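Local coordinates for Lin2634 protein (Listeria innocua, PDB 3MZO) that probably hydrolyses phosphate esters as an HD-domain phosphohydrolase of the YfbR-like 5'-deoxynucleotidase family, and binds calcium ions, at residues H34-T39 / A65-D69. Sequence-based numbering, arbitrary orientation.
Sequences HSYKVT and ALNHD. With CA (calcium ion), chain K; CA (calcium ion), chain M.
Segments 34-39, on helix 31-51, and 65-69, at the end of helix 58-67, run in roughly opposite directions, closest where T39 CA and A65 CA lie 4.8 Å apart, then diverging toward H34 and D69, whose side chains reach a shared calcium ion. At the close end the A65 methyl packs against T39 and the CG1 branch of V38, while T39 OG1 sits against the backbone of A65 and L66 without bonding to it. That hydroxyl, beside its own backbone N (chi1 -52°), turns back to S35 O at 2.8 Å; T39 N reaches the same oxygen from the opposite face of its plane. No direct hydrogen bond joins the segments; instead one water donates to S35 OG and L66 O and accepts from D69 N. S35 OG is also bonded to V31 O.

H34, H68 and D69, completed by D138 from helix 129-151, form the H...HD...D signature of HD-domain proteins, here around calcium. One ion takes D69 OD2 at 2.4 Å, together with D138 and a water. Its bonds to nitrogen are longer, 2.8 Å to H34 NE2 and 2.9 Å to H68 NE2. D69 OD2 lies at the edge of the H34 ring, beside CD2, with the ring and carboxylate planes 24° apart. The H34 and H68 rings are steeply inclined to each other, their nitrogens brought together by the shared metal. H34 ND1 bonds to D141, a second-shell residue that helps fix the ring's rotation. H68 is fixed likewise: ND1 gives a bond to A65 O at 2.8 Å, near its ring plane, leaving NE2 for the metal, and CE1 rests 3.7 Å from V38 CG1. The D69 carboxylate bridges two ions, its OD1 meeting the second calcium at 2.5 Å, where H68 O and three waters also bind.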
loop_
_atom_site.group_PDB
_atom_site.type_symbol
_atom_site.label_atom_id
_atom_site.label_comp_id
_atom_site.label_asym_id
_atom_site.label_seq_id
_atom_site.Cartn_x
_atom_site.Cartn_y
_atom_site.Cartn_z
ATOM N N HIS B 34 -8.111 -13.769 9.205
ATOM C CA HIS B 34 -8.048 -15.197 9.332
ATOM C C HIS B 34 -8.856 -15.691 10.533
ATOM O O HIS B 34 -9.565 -16.664 10.419
ATOM C CB HIS B 34 -6.584 -15.626 9.397
ATOM C CG HIS B 34 -6.376 -17.029 9.838
ATOM N ND1 HIS B 34 -6.640 -18.110 9.020
ATOM C CD2 HIS B 34 -5.904 -17.533 11.001
ATOM C CE1 HIS B 34 -6.340 -19.225 9.675
ATOM N NE2 HIS B 34 -5.881 -18.900 10.869
ATOM N N SER B 35 -8.742 -15.010 11.671
ATOM C CA SER B 35 -9.449 -15.419 12.877
ATOM C C SER B 35 -10.968 -15.329 12.689
ATOM O O SER B 35 -11.709 -16.229 13.084
ATOM C CB SER B 35 -8.969 -14.608 14.077
ATOM O OG SER B 35 -7.580 -14.732 14.221
ATOM N N TYR B 36 -11.411 -14.250 12.057
ATOM C CA TYR B 36 -12.804 -14.081 11.667
ATOM C C TYR B 36 -13.313 -15.235 10.817
ATOM O O TYR B 36 -14.376 -15.822 11.108
ATOM C CB TYR B 36 -13.031 -12.725 10.971
ATOM C CG TYR B 36 -14.371 -12.675 10.284
ATOM C CD1 TYR B 36 -15.553 -12.604 11.027
ATOM C CD2 TYR B 36 -14.470 -12.770 8.903
ATOM C CE1 TYR B 36 -16.824 -12.604 10.401
ATOM C CE2 TYR B 36 -15.730 -12.779 8.264
ATOM C CZ TYR B 36 -16.905 -12.689 9.023
ATOM O OH TYR B 36 -18.158 -12.690 8.408
ATOM N N LYS B 37 -12.549 -15.612 9.806
ATOM C CA LYS B 37 -12.971 -16.670 8.912
ATOM C C LYS B 37 -12.946 -18.055 9.587
ATOM O O LYS B 37 -13.906 -18.829 9.463
ATOM C CB LYS B 37 -12.127 -16.629 7.608
ATOM C CG LYS B 37 -12.356 -15.364 6.756
ATOM C CD LYS B 37 -11.517 -15.361 5.403
ATOM C CE LYS B 37 -10.044 -15.353 5.635
ATOM N NZ LYS B 37 -9.251 -15.173 4.342
ATOM N N VAL B 38 -11.902 -18.343 10.369
ATOM C CA VAL B 38 -11.843 -19.613 11.077
ATOM C C VAL B 38 -13.000 -19.744 12.064
ATOM O O VAL B 38 -13.574 -20.843 12.203
ATOM C CB VAL B 38 -10.486 -19.833 11.742
ATOM C CG1 VAL B 38 -10.452 -21.041 12.700
ATOM C CG2 VAL B 38 -9.388 -20.014 10.634
ATOM N N THR B 39 -13.338 -18.652 12.752
ATOM C CA THR B 39 -14.461 -18.676 13.719
ATOM C C THR B 39 -15.794 -18.911 12.968
ATOM O O THR B 39 -16.596 -19.755 13.375
ATOM C CB THR B 39 -14.473 -17.436 14.610
ATOM O OG1 THR B 39 -13.174 -17.282 15.198
ATOM C CG2 THR B 39 -15.491 -17.576 15.747
ATOM N N ALA B 65 -11.682 -20.994 18.509
ATOM C CA ALA B 65 -11.538 -20.473 17.145
ATOM C C ALA B 65 -11.194 -18.989 17.123
ATOM O O ALA B 65 -10.322 -18.550 16.351
ATOM C CB ALA B 65 -12.810 -20.728 16.336
ATOM N N LEU B 66 -11.849 -18.213 17.981
ATOM C CA LEU B 66 -11.666 -16.775 17.993
ATOM C C LEU B 66 -10.245 -16.357 18.392
ATOM O O LEU B 66 -9.664 -15.456 17.794
ATOM C CB LEU B 66 -12.676 -16.095 18.936
ATOM C CG LEU B 66 -12.630 -14.565 18.876
ATOM C CD1 LEU B 66 -13.130 -14.050 17.519
ATOM C CD2 LEU B 66 -13.416 -13.963 20.058
ATOM N N ASN B 67 -9.710 -17.016 19.408
ATOM C CA ASN B 67 -8.470 -16.620 20.045
ATOM C C ASN B 67 -7.224 -17.390 19.613
ATOM O O ASN B 67 -6.160 -17.094 20.088
ATOM C CB ASN B 67 -8.641 -16.752 21.546
ATOM C CG ASN B 67 -9.875 -15.990 22.056
ATOM O OD1 ASN B 67 -9.964 -14.780 21.892
ATOM N ND2 ASN B 67 -10.818 -16.701 22.658
ATOM N N HIS B 68 -7.346 -18.311 18.670
ATOM C CA HIS B 68 -6.264 -19.269 18.422
ATOM C C HIS B 68 -5.000 -18.634 17.861
ATOM O O HIS B 68 -3.954 -19.175 18.095
ATOM C CB HIS B 68 -6.693 -20.433 17.520
ATOM C CG HIS B 68 -6.761 -20.111 16.057
ATOM N ND1 HIS B 68 -7.784 -19.386 15.501
ATOM C CD2 HIS B 68 -5.985 -20.509 15.025
ATOM C CE1 HIS B 68 -7.600 -19.286 14.197
ATOM N NE2 HIS B 68 -6.511 -19.957 13.880
ATOM N N ASP B 69 -5.096 -17.504 17.164
ATOM C CA ASP B 69 -3.901 -16.847 16.617
ATOM C C ASP B 69 -3.566 -15.473 17.214
ATOM O O ASP B 69 -2.714 -14.750 16.698
ATOM C CB ASP B 69 -4.013 -16.768 15.085
ATOM C CG ASP B 69 -3.576 -18.054 14.392
ATOM O OD1 ASP B 69 -2.960 -18.882 15.030
ATOM O OD2 ASP B 69 -3.783 -18.224 13.182
HETATM CA CA CA K . -4.154 -20.474 12.338
HETATM CA CA CA M . -1.952 -20.204 16.886
HETATM O O HOH W 1 -7.121 -15.540 16.754
HETATM O O HOH W 2 -2.669 -21.472 14.272
HETATM O O HOH W 3 -0.050 -19.128 15.664
HETATM O O HOH W 4 -3.264 -22.389 17.345
HETATM O O HOH W 5 -1.323 -19.667 18.914
#